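Local coordinates for protein glutathione S-transferase (Agrobacterium tumefaciens, PDB 2YCD) that probably transfers glutathione to electrophilic compounds, as other members of the glutathione S-transferase superfamily do, and binds the glutathione conjugate S-(p-nitrobenzyl)glutathione, at residues A[32-37]-A[84-89]; A[109-114]-A[169-174]; A[130-135]-A[143-148]. All coordinates share one frame; numbering follows the deposited sequence.

Interaction 1: A[32-37]-A[84-89]; sequences LARDMP and FESGAI. With GTB (S-(p-nitrobenzyl)glutathione), chain B.
Ser86 OG donates to O11 of S-(p-nitrobenzyl)glutathione (GTB) at 2.7 Å, and the stem of Arg34 packs against the same oxygen from the other segment. The Arg34 chain runs extended past the ligand. Its CD lies 3.4 Å from GTB O11, which sits oblique to the guanidinium. Arg34 NH1 has its salt bridge with Glu123, and Ser86 OG lies further off at the edge of the guanidinium. Direct contact between the segments is small: Arg34 O meets Ser86 CB at 3.7 Å, and the Pro37 ring comes near the same CB. GTB lies against both segments. Ser86 holds both oxygens of the gamma-glutamyl carboxylate, because its backbone N also donates to GTB O12 at 2.8 Å, nearly straight at 169°. The hydroxyl stands between the backbone N and the carbonyl carbon (chi1 64°), which turns it to the same carboxylate. Glu85, the N-cap residue of helix 86-96, bends back at chi2 and takes GTB N1 on OE1 at 2.7 Å. Its OE2 is bonded to Thr121 of the second subunit, which also bonds the ligand. At the sulfur end, Arg34 CG touches GTB SG2 at 3.5 Å, and Leu32 O lies against ring atom C6' of the nitrobenzyl group. This is part of the glutathione site of the thioredoxin-like domain. The alpha-carboxylate of the gamma-glutamyl residue sits at a helix N-terminus, which would probably favour its negative charge. The amine on the same alpha carbon faces a carboxylate, so each group meets a complementary partner.

Interaction 2: A[109-114]-A[169-174]; sequences ARTVAW and WLEGSF
Arg110 and Thr111 on the long helix 105-135 face Glu171 in the loop that leads into helix 176-185, within the all-helical part of the glutathione transferase fold. The ionic contact is a side-on salt bridge. Arg110 NE donates to Glu171 OE1 at 3.2 Å and 169°, and Arg110 NH2 donates to Glu171 OE2 at 3.1 Å. The two groups are not coplanar: guanidinium and carboxylate planes stand 64° apart. OE1 lies in the guanidinium plane, but both nitrogens come from above the carboxylate plane. Glu171 CG is anti to its own N (chi1 177°), and a bend at chi2 then brings the carboxylate to Arg110. The water-mediated contact lies beside it. One water donates to Thr111 OG1 at 3.0 Å and to Glu171 O at 2.8 Å, tying the helix to the loop backbone. Thr111 OG1 is also bonded to Arg107 O one turn back. It touches the aliphatic part of Glu171 as well, at 3.4 Å from CG. The apolar contact is deeper. Leu170 and Trp114 cross at about a right angle. Leu170 CD2 lies over one face of the indole, toward the rim, and CD1 is near Trp114 CB. Trp163 and Met181 pack on Trp114 too. The same ring meets Phe84 of the second subunit edge-to-face, so the contact reaches the dimer interface. Leu170 N is hydrogen-bonded to Asp178, which ties the loop to helix 176-185. The CH-pi contact puts Leu170 CD2 4.2 Å from the centroid of the Trp114 six-membered ring, with CE3 the nearest ring atom.

Interaction 3: A[130-135]-A[143-148]; sequences TTVWLF and EARLAR
Leu146 lies against Val132 and Trp133, and its side chain can be followed from one helix to the other. Its CB meets Val132 CG1 at 4.0 Å. CG is anti to the backbone N (chi1 -170°), which brings CD1 to helix 105-135. CD1 then touches Trp133 CB at 3.6 Å and lies about as close to Trp133 CA. The same methyl also approaches the indole obliquely, 4.1 Å from Trp133 CD1. Thus the leucine tip sits at the root of the tryptophan. Val132 packs in the reverse direction. Its CG1 lies against the opposing backbone, 3.6 Å from Leu146 N. Its other methyl, CG2, meets the aliphatic stem of Arg145 with CD at 4.1 Å. Beyond that stem the arginine chain bends at chi3, and NH1 pairs with Glu136, which lies outside both segments. NH2 comes close to Arg145 NH2 of the second subunit, a meeting of like charges that Glu136 may ease. Between segments 130-135 and 143-148 the contacts are van der Waals. The helix segments run antiparallel at 152°, with their axes 9.0 Å apart, and a wider pi-type turn at 131-135 ends helix 105-135. This is plain packing at one end of an antiparallel helix pair in the C-terminal domain, just beside the connection between helices 105-135 and 142-164. A weak hydrogen bond from His142 NE2 to Val132 O also links the two helices there. Trp133 leans on Phe129 of its own helix and on Ser190 and Ser191 in the loop after helix 176-185.

How the interactions relate
Interaction 1 comes first along the chain and closes before the others open. Helix 86-96, which it uses, is followed by helix 105-135, which carries one segment of interactions 2 and 3. Interaction 3 is nested inside the loop closed by interaction 2. Their centres lie about 31 Å apart near the two ends of this long helix. Interaction 1 is about 18 Å from interaction 2 and 25 Å from interaction 3, centre to centre. None touches another. Interaction 1 forms part of the ligand site in the thioredoxin-like domain, while the others pack the helical domain. All three touch the second subunit, consistent with a dimeric enzyme.

Interaction 1: A[32-37]-A[84-89]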
loop_
_atom_site.group_PDB
_atom_site.type_symbol
_atom_site.label_atom_id
_atom_site.label_comp_id
_atom_site.label_asym_id
_atom_site.label_seq_id
_atom_site.Cartn_x
_atom_site.Cartn_y
_atom_site.Cartn_z
ATOM N N LEU A 32 1.186 -9.953 -15.315
ATOM C CA LEU A 32 1.164 -8.631 -14.708
ATOM C C LEU A 32 0.050 -8.480 -13.692
ATOM O O LEU A 32 0.055 -7.514 -12.930
ATOM C CB LEU A 32 1.047 -7.540 -15.779
ATOM C CG LEU A 32 2.167 -7.475 -16.815
ATOM C CD1 LEU A 32 1.781 -6.500 -17.937
ATOM C CD2 LEU A 32 3.488 -7.086 -16.178
ATOM N N ALA A 33 -0.899 -9.408 -13.655
ATOM C CA ALA A 33 -1.959 -9.363 -12.650
ATOM C C ALA A 33 -1.408 -9.708 -11.260
ATOM O O ALA A 33 -0.329 -10.310 -11.139
ATOM C CB ALA A 33 -3.122 -10.275 -13.045
ATOM N N ARG A 34 -2.160 -9.353 -10.219
ATOM C CA ARG A 34 -1.632 -9.382 -8.852
ATOM C C ARG A 34 -1.541 -10.765 -8.211
ATOM O O ARG A 34 -1.044 -10.900 -7.097
ATOM C CB ARG A 34 -2.381 -8.397 -7.949
ATOM C CG ARG A 34 -2.139 -6.948 -8.354
ATOM C CD ARG A 34 -3.017 -6.015 -7.543
ATOM N NE ARG A 34 -2.928 -4.617 -7.977
ATOM C CZ ARG A 34 -2.115 -3.710 -7.441
ATOM N NH1 ARG A 34 -1.295 -4.045 -6.451
ATOM N NH2 ARG A 34 -2.121 -2.463 -7.897
ATOM N N ASP A 35 -1.983 -11.800 -8.922
ATOM C CA ASP A 35 -1.671 -13.164 -8.490
ATOM C C ASP A 35 -0.175 -13.459 -8.682
ATOM O O ASP A 35 0.383 -14.313 -7.994
ATOM C CB ASP A 35 -2.504 -14.201 -9.259
ATOM C CG ASP A 35 -2.263 -14.151 -10.765
ATOM O OD1 ASP A 35 -2.533 -13.095 -11.381
ATOM O OD2 ASP A 35 -1.792 -15.145 -11.350
ATOM N N MET A 36 0.488 -12.752 -9.591
ATOM C CA MET A 36 1.875 -13.082 -9.900
ATOM C C MET A 36 2.832 -12.983 -8.691
ATOM O O MET A 36 3.615 -13.908 -8.447
ATOM C CB MET A 36 2.372 -12.261 -11.085
ATOM C CG MET A 36 3.791 -12.593 -11.476
ATOM S SD MET A 36 3.994 -14.277 -12.155
ATOM C CE MET A 36 5.768 -14.239 -12.300
ATOM N N PRO A 37 2.782 -11.876 -7.923
ATOM C CA PRO A 37 3.699 -11.829 -6.767
ATOM C C PRO A 37 3.398 -12.918 -5.754
ATOM O O PRO A 37 4.319 -13.415 -5.112
ATOM C CB PRO A 37 3.469 -10.426 -6.160
ATOM C CG PRO A 37 2.164 -9.930 -6.809
ATOM C CD PRO A 37 2.157 -10.566 -8.181
ATOM N N PHE A 84 -6.870 -11.620 1.874
ATOM C CA PHE A 84 -6.823 -10.877 0.626
ATOM C C PHE A 84 -5.720 -9.823 0.756
ATOM O O PHE A 84 -5.091 -9.719 1.820
ATOM C CB PHE A 84 -8.204 -10.318 0.237
ATOM C CG PHE A 84 -8.651 -9.155 1.056
ATOM C CD1 PHE A 84 -9.115 -9.346 2.342
ATOM C CD2 PHE A 84 -8.613 -7.871 0.543
ATOM C CE1 PHE A 84 -9.558 -8.260 3.119
ATOM C CE2 PHE A 84 -9.038 -6.778 1.303
ATOM C CZ PHE A 84 -9.494 -6.975 2.599
ATOM N N GLU A 85 -5.506 -9.081 -0.329
ATOM C CA GLU A 85 -4.393 -8.121 -0.508
ATOM C C GLU A 85 -3.109 -8.834 -0.866
ATOM O O GLU A 85 -2.519 -9.498 -0.025
ATOM C CB GLU A 85 -4.174 -7.197 0.696
ATOM C CG GLU A 85 -5.335 -6.204 0.916
ATOM C CD GLU A 85 -5.512 -5.228 -0.222
ATOM O OE1 GLU A 85 -4.522 -4.860 -0.892
ATOM O OE2 GLU A 85 -6.663 -4.799 -0.445
ATOM N N SER A 86 -2.695 -8.713 -2.126
ATOM C CA SER A 86 -1.444 -9.313 -2.575
ATOM C C SER A 86 -0.264 -9.015 -1.645
ATOM O O SER A 86 0.519 -9.919 -1.346
ATOM C CB SER A 86 -1.148 -8.893 -4.023
ATOM O OG SER A 86 -0.950 -7.497 -4.118
ATOM N N GLY A 87 -0.167 -7.778 -1.144
ATOM C CA GLY A 87 0.923 -7.441 -0.236
ATOM C C GLY A 87 0.859 -8.232 1.075
ATOM O O GLY A 87 1.883 -8.679 1.607
ATOM N N ALA A 88 -0.350 -8.389 1.621
ATOM C CA ALA A 88 -0.548 -9.096 2.880
ATOM C C ALA A 88 -0.412 -10.608 2.724
ATOM O O ALA A 88 -0.014 -11.315 3.659
ATOM C CB ALA A 88 -1.914 -8.767 3.450
ATOM N N ILE A 89 -0.762 -11.113 1.546
ATOM C CA ILE A 89 -0.618 -12.535 1.243
ATOM C C ILE A 89 0.869 -12.882 1.141
ATOM O O ILE A 89 1.343 -13.846 1.758
ATOM C CB ILE A 89 -1.401 -12.908 -0.040
ATOM C CG1 ILE A 89 -2.915 -12.736 0.179
ATOM C CG2 ILE A 89 -1.094 -14.370 -0.436
ATOM C CD1 ILE A 89 -3.707 -12.717 -1.137
HETATM N N1 GTB B . -4.967 -4.032 -3.405
HETATM C CA1 GTB B . -5.370 -5.262 -4.102
HETATM C C1 GTB B . -4.252 -6.272 -4.057
HETATM O O11 GTB B . -3.086 -5.840 -4.166
HETATM O O12 GTB B . -4.529 -7.489 -3.931
HETATM C CB1 GTB B . -5.770 -4.896 -5.540
HETATM C CG1 GTB B . -6.334 -6.108 -6.278
HETATM C CD1 GTB B . -6.628 -5.798 -7.734
HETATM O OE1 GTB B . -6.432 -4.663 -8.168
HETATM N N2 GTB B . -7.075 -6.812 -8.471
HETATM C CA2 GTB B . -7.385 -6.667 -9.895
HETATM C C2 GTB B . -8.761 -7.162 -10.218
HETATM O O2 GTB B . -9.245 -8.142 -9.656
HETATM C CB2 GTB B . -6.438 -7.577 -10.701
HETATM S SG2 GTB B . -4.742 -7.107 -10.652
HETATM N N3 GTB B . -9.413 -6.486 -11.166
HETATM C CA3 GTB B . -10.728 -6.840 -11.673
HETATM C C3 GTB B . -11.817 -5.889 -11.269
HETATM O O31 GTB B . -11.525 -4.851 -10.643
HETATM O O32 GTB B . -12.983 -6.209 -11.595
HETATM C "C'" GTB B . -4.635 -5.566 -11.511
HETATM C "C1'" GTB B . -4.247 -5.735 -12.957
HETATM C "C2'" GTB B . -5.225 -5.811 -13.935
HETATM C "C3'" GTB B . -4.858 -5.959 -15.271
HETATM C "C4'" GTB B . -3.511 -6.025 -15.620
HETATM N N41 GTB B . -3.140 -6.165 -16.971
HETATM O O41 GTB B . -1.961 -6.117 -17.313
HETATM O O42 GTB B . -4.013 -6.319 -17.803
HETATM C "C5'" GTB B . -2.537 -5.939 -14.635
HETATM C "C6'" GTB B . -2.901 -5.788 -13.300
#

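Interaction 2: A[109-114]-A[169-174]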
loop_
_atom_site.group_PDB
_atom_site.type_symbol
_atom_site.label_atom_id
_atom_site.label_comp_id
_atom_site.label_asym_id
_atom_site.label_seq_id
_atom_site.Cartn_x
_atom_site.Cartn_y
_atom_site.Cartn_z
ATOM N N ALA A 109 12.598 -5.145 9.624
ATOM C CA ALA A 109 11.777 -3.943 9.630
ATOM C C ALA A 109 12.010 -3.120 8.370
ATOM O O ALA A 109 11.060 -2.548 7.810
ATOM C CB ALA A 109 12.062 -3.123 10.901
ATOM N N ARG A 110 13.258 -3.030 7.915
ATOM C CA ARG A 110 13.543 -2.306 6.686
ATOM C C ARG A 110 12.990 -3.027 5.447
ATOM O O ARG A 110 12.568 -2.377 4.482
ATOM C CB ARG A 110 15.044 -2.043 6.537
ATOM C CG ARG A 110 15.586 -1.165 7.666
ATOM C CD ARG A 110 16.907 -0.531 7.269
ATOM N NE ARG A 110 17.927 -1.551 7.045
ATOM C CZ ARG A 110 18.756 -2.002 7.984
ATOM N NH1 ARG A 110 18.697 -1.512 9.216
ATOM N NH2 ARG A 110 19.651 -2.941 7.691
ATOM N N THR A 111 12.977 -4.357 5.467
ATOM C CA THR A 111 12.398 -5.127 4.372
ATOM C C THR A 111 10.905 -4.805 4.272
ATOM O O THR A 111 10.376 -4.575 3.173
ATOM C CB THR A 111 12.621 -6.630 4.593
ATOM O OG1 THR A 111 14.030 -6.880 4.710
ATOM C CG2 THR A 111 12.090 -7.435 3.405
ATOM N N VAL A 112 10.226 -4.764 5.415
ATOM C CA VAL A 112 8.810 -4.408 5.441
ATOM C C VAL A 112 8.603 -2.967 4.937
ATOM O O VAL A 112 7.647 -2.704 4.188
ATOM C CB VAL A 112 8.227 -4.629 6.868
ATOM C CG1 VAL A 112 6.818 -4.059 7.002
ATOM C CG2 VAL A 112 8.250 -6.123 7.216
ATOM N N ALA A 113 9.478 -2.024 5.310
ATOM C CA ALA A 113 9.408 -0.689 4.719
ATOM C C ALA A 113 9.381 -0.742 3.175
ATOM O O ALA A 113 8.561 -0.072 2.534
ATOM C CB ALA A 113 10.556 0.207 5.227
ATOM N N TRP A 114 10.271 -1.534 2.579
ATOM C CA TRP A 114 10.335 -1.604 1.123
ATOM C C TRP A 114 9.133 -2.324 0.512
ATOM O O TRP A 114 8.733 -1.988 -0.600
ATOM C CB TRP A 114 11.680 -2.207 0.657
ATOM C CG TRP A 114 12.769 -1.163 0.700
ATOM C CD1 TRP A 114 13.809 -1.098 1.575
ATOM C CD2 TRP A 114 12.869 -0.004 -0.139
ATOM N NE1 TRP A 114 14.582 0.024 1.307
ATOM C CE2 TRP A 114 14.021 0.704 0.254
ATOM C CE3 TRP A 114 12.132 0.464 -1.224
ATOM C CZ2 TRP A 114 14.417 1.898 -0.375
ATOM C CZ3 TRP A 114 12.521 1.655 -1.843
ATOM C CH2 TRP A 114 13.658 2.342 -1.431
ATOM N N TRP A 169 19.854 -6.296 -4.440
ATOM C CA TRP A 169 18.450 -6.310 -4.011
ATOM C C TRP A 169 18.204 -5.118 -3.100
ATOM O O TRP A 169 19.141 -4.415 -2.715
ATOM C CB TRP A 169 18.112 -7.629 -3.304
ATOM C CG TRP A 169 18.477 -8.856 -4.111
ATOM C CD1 TRP A 169 19.446 -9.776 -3.808
ATOM C CD2 TRP A 169 17.890 -9.285 -5.350
ATOM N NE1 TRP A 169 19.486 -10.746 -4.778
ATOM C CE2 TRP A 169 18.550 -10.464 -5.739
ATOM C CE3 TRP A 169 16.865 -8.788 -6.168
ATOM C CZ2 TRP A 169 18.222 -11.163 -6.900
ATOM C CZ3 TRP A 169 16.545 -9.477 -7.336
ATOM C CH2 TRP A 169 17.226 -10.652 -7.687
ATOM N N LEU A 170 16.945 -4.872 -2.755
ATOM C CA LEU A 170 16.611 -3.699 -1.939
ATOM C C LEU A 170 17.201 -3.718 -0.522
ATOM O O LEU A 170 17.638 -2.667 -0.030
ATOM C CB LEU A 170 15.094 -3.495 -1.879
ATOM C CG LEU A 170 14.407 -3.072 -3.189
ATOM C CD1 LEU A 170 12.917 -3.317 -3.069
ATOM C CD2 LEU A 170 14.682 -1.629 -3.594
ATOM N N GLU A 171 17.154 -4.860 0.159
ATOM C CA GLU A 171 17.645 -4.960 1.552
ATOM C C GLU A 171 18.507 -6.196 1.757
ATOM O O GLU A 171 18.059 -7.201 2.315
ATOM C CB GLU A 171 16.475 -4.962 2.555
ATOM C CG GLU A 171 16.873 -5.128 4.038
ATOM C CD GLU A 171 17.925 -4.130 4.511
ATOM O OE1 GLU A 171 17.815 -2.924 4.193
ATOM O OE2 GLU A 171 18.871 -4.560 5.210
ATOM N N GLY A 172 19.749 -6.136 1.292
ATOM C CA GLY A 172 20.651 -7.262 1.437
ATOM C C GLY A 172 20.246 -8.412 0.542
ATOM O O GLY A 172 20.295 -8.297 -0.685
ATOM N N SER A 173 19.814 -9.511 1.138
ATOM C CA SER A 173 19.441 -10.706 0.392
ATOM C C SER A 173 18.088 -10.528 -0.289
ATOM O O SER A 173 17.262 -9.722 0.154
ATOM C CB SER A 173 19.377 -11.917 1.328
ATOM O OG SER A 173 20.647 -12.195 1.888
ATOM N N PHE A 174 17.867 -11.291 -1.349
ATOM C CA PHE A 174 16.578 -11.296 -2.024
ATOM C C PHE A 174 15.463 -11.441 -0.979
ATOM O O PHE A 174 15.577 -12.240 -0.044
ATOM C CB PHE A 174 16.514 -12.443 -3.036
ATOM C CG PHE A 174 15.207 -12.517 -3.772
ATOM C CD1 PHE A 174 14.973 -11.723 -4.889
ATOM C CD2 PHE A 174 14.201 -13.363 -3.331
ATOM C CE1 PHE A 174 13.745 -11.785 -5.542
ATOM C CE2 PHE A 174 12.996 -13.429 -3.987
ATOM C CZ PHE A 174 12.763 -12.646 -5.078
HETATM O O HOH W 1 15.885 -8.633 3.223
#

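Interaction 3: A[130-135]-A[143-148]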
loop_
_atom_site.group_PDB
_atom_site.type_symbol
_atom_site.label_atom_id
_atom_site.label_comp_id
_atom_site.label_asym_id
_atom_site.label_seq_id
_atom_site.Cartn_x
_atom_site.Cartn_y
_atom_site.Cartn_z
ATOM N N THR A 130 -0.005 4.836 -16.070
ATOM C CA THR A 130 -0.522 3.833 -17.006
ATOM C C THR A 130 -2.039 3.943 -17.198
ATOM O O THR A 130 -2.558 3.596 -18.266
ATOM C CB THR A 130 -0.108 2.392 -16.613
ATOM O OG1 THR A 130 -0.676 2.066 -15.345
ATOM C CG2 THR A 130 1.405 2.272 -16.551
ATOM N N THR A 131 -2.747 4.451 -16.193
ATOM C CA THR A 131 -4.183 4.660 -16.305
ATOM C C THR A 131 -4.499 5.694 -17.394
ATOM O O THR A 131 -5.359 5.460 -18.256
ATOM C CB THR A 131 -4.797 5.091 -14.965
ATOM O OG1 THR A 131 -4.747 3.986 -14.051
ATOM C CG2 THR A 131 -6.260 5.522 -15.144
ATOM N N VAL A 132 -3.806 6.831 -17.358
ATOM C CA VAL A 132 -3.960 7.849 -18.389
ATOM C C VAL A 132 -3.483 7.306 -19.733
ATOM O O VAL A 132 -4.170 7.444 -20.755
ATOM C CB VAL A 132 -3.173 9.129 -18.037
ATOM C CG1 VAL A 132 -3.332 10.167 -19.157
ATOM C CG2 VAL A 132 -3.652 9.699 -16.707
ATOM N N TRP A 133 -2.318 6.670 -19.727
ATOM C CA TRP A 133 -1.677 6.226 -20.953
ATOM C C TRP A 133 -2.545 5.227 -21.709
ATOM O O TRP A 133 -2.687 5.332 -22.929
ATOM C CB TRP A 133 -0.303 5.631 -20.637
ATOM C CG TRP A 133 0.457 5.150 -21.827
ATOM C CD1 TRP A 133 0.609 5.787 -23.025
ATOM C CD2 TRP A 133 1.166 3.919 -21.929
ATOM N NE1 TRP A 133 1.382 5.020 -23.868
ATOM C CE2 TRP A 133 1.734 3.867 -23.218
ATOM C CE3 TRP A 133 1.379 2.852 -21.054
ATOM C CZ2 TRP A 133 2.500 2.781 -23.653
ATOM C CZ3 TRP A 133 2.137 1.778 -21.488
ATOM C CH2 TRP A 133 2.686 1.751 -22.775
ATOM N N LEU A 134 -3.148 4.280 -20.996
ATOM C CA LEU A 134 -3.888 3.187 -21.630
ATOM C C LEU A 134 -5.408 3.392 -21.677
ATOM O O LEU A 134 -6.054 3.081 -22.686
ATOM C CB LEU A 134 -3.545 1.851 -20.956
ATOM C CG LEU A 134 -2.080 1.435 -21.016
ATOM C CD1 LEU A 134 -1.872 0.145 -20.231
ATOM C CD2 LEU A 134 -1.621 1.266 -22.466
ATOM N N PHE A 135 -5.980 3.920 -20.602
ATOM C CA PHE A 135 -7.434 3.934 -20.451
ATOM C C PHE A 135 -8.105 5.239 -20.878
ATOM O O PHE A 135 -9.322 5.279 -21.045
ATOM C CB PHE A 135 -7.825 3.593 -19.008
ATOM C CG PHE A 135 -7.526 2.174 -18.617
ATOM C CD1 PHE A 135 -6.222 1.762 -18.374
ATOM C CD2 PHE A 135 -8.549 1.246 -18.494
ATOM C CE1 PHE A 135 -5.947 0.456 -18.015
ATOM C CE2 PHE A 135 -8.280 -0.062 -18.134
ATOM C CZ PHE A 135 -6.976 -0.456 -17.895
ATOM N N GLU A 143 -2.866 13.789 -23.839
ATOM C CA GLU A 143 -1.418 13.998 -23.872
ATOM C C GLU A 143 -0.939 14.949 -22.780
ATOM O O GLU A 143 0.203 14.850 -22.321
ATOM C CB GLU A 143 -0.951 14.478 -25.252
ATOM C CG GLU A 143 -0.954 13.375 -26.292
ATOM C CD GLU A 143 -0.445 13.819 -27.656
ATOM O OE1 GLU A 143 0.490 14.648 -27.727
ATOM O OE2 GLU A 143 -0.987 13.324 -28.665
ATOM N N ALA A 144 -1.807 15.867 -22.365
ATOM C CA ALA A 144 -1.450 16.801 -21.301
ATOM C C ALA A 144 -1.434 16.147 -19.915
ATOM O O ALA A 144 -0.499 16.350 -19.138
ATOM C CB ALA A 144 -2.368 18.004 -21.314
ATOM N N ARG A 145 -2.470 15.372 -19.606
ATOM C CA ARG A 145 -2.543 14.657 -18.330
ATOM C C ARG A 145 -1.452 13.584 -18.306
ATOM O O ARG A 145 -0.870 13.261 -17.263
ATOM C CB ARG A 145 -3.918 14.012 -18.178
ATOM C CG ARG A 145 -4.388 13.791 -16.745
ATOM C CD ARG A 145 -5.783 13.163 -16.729
ATOM N NE ARG A 145 -6.711 13.879 -17.603
ATOM C CZ ARG A 145 -7.815 13.352 -18.129
ATOM N NH1 ARG A 145 -8.141 12.092 -17.878
ATOM N NH2 ARG A 145 -8.597 14.085 -18.914
ATOM N N LEU A 146 -1.183 13.030 -19.479
ATOM C CA LEU A 146 -0.099 12.086 -19.649
ATOM C C LEU A 146 1.248 12.721 -19.289
ATOM O O LEU A 146 2.053 12.137 -18.557
ATOM C CB LEU A 146 -0.082 11.566 -21.093
ATOM C CG LEU A 146 0.835 10.385 -21.409
ATOM C CD1 LEU A 146 0.412 9.157 -20.634
ATOM C CD2 LEU A 146 0.812 10.093 -22.900
ATOM N N ALA A 147 1.494 13.926 -19.793
ATOM C CA ALA A 147 2.769 14.581 -19.522
ATOM C C ALA A 147 2.964 14.820 -18.026
ATOM O O ALA A 147 4.064 14.621 -17.502
ATOM C CB ALA A 147 2.894 15.888 -20.311
ATOM N N ARG A 148 1.898 15.223 -17.344
ATOM C CA ARG A 148 1.977 15.486 -15.909
ATOM C C ARG A 148 2.280 14.227 -15.112
ATOM O O ARG A 148 3.181 14.219 -14.270
ATOM C CB ARG A 148 0.697 16.144 -15.399
ATOM C CG ARG A 148 0.466 17.515 -16.002
ATOM C CD ARG A 148 -0.703 18.232 -15.366
ATOM N NE ARG A 148 -0.892 19.557 -15.953
ATOM C CZ ARG A 148 -1.787 20.442 -15.527
ATOM N NH1 ARG A 148 -2.578 20.143 -14.504
ATOM N NH2 ARG A 148 -1.891 21.625 -16.122
#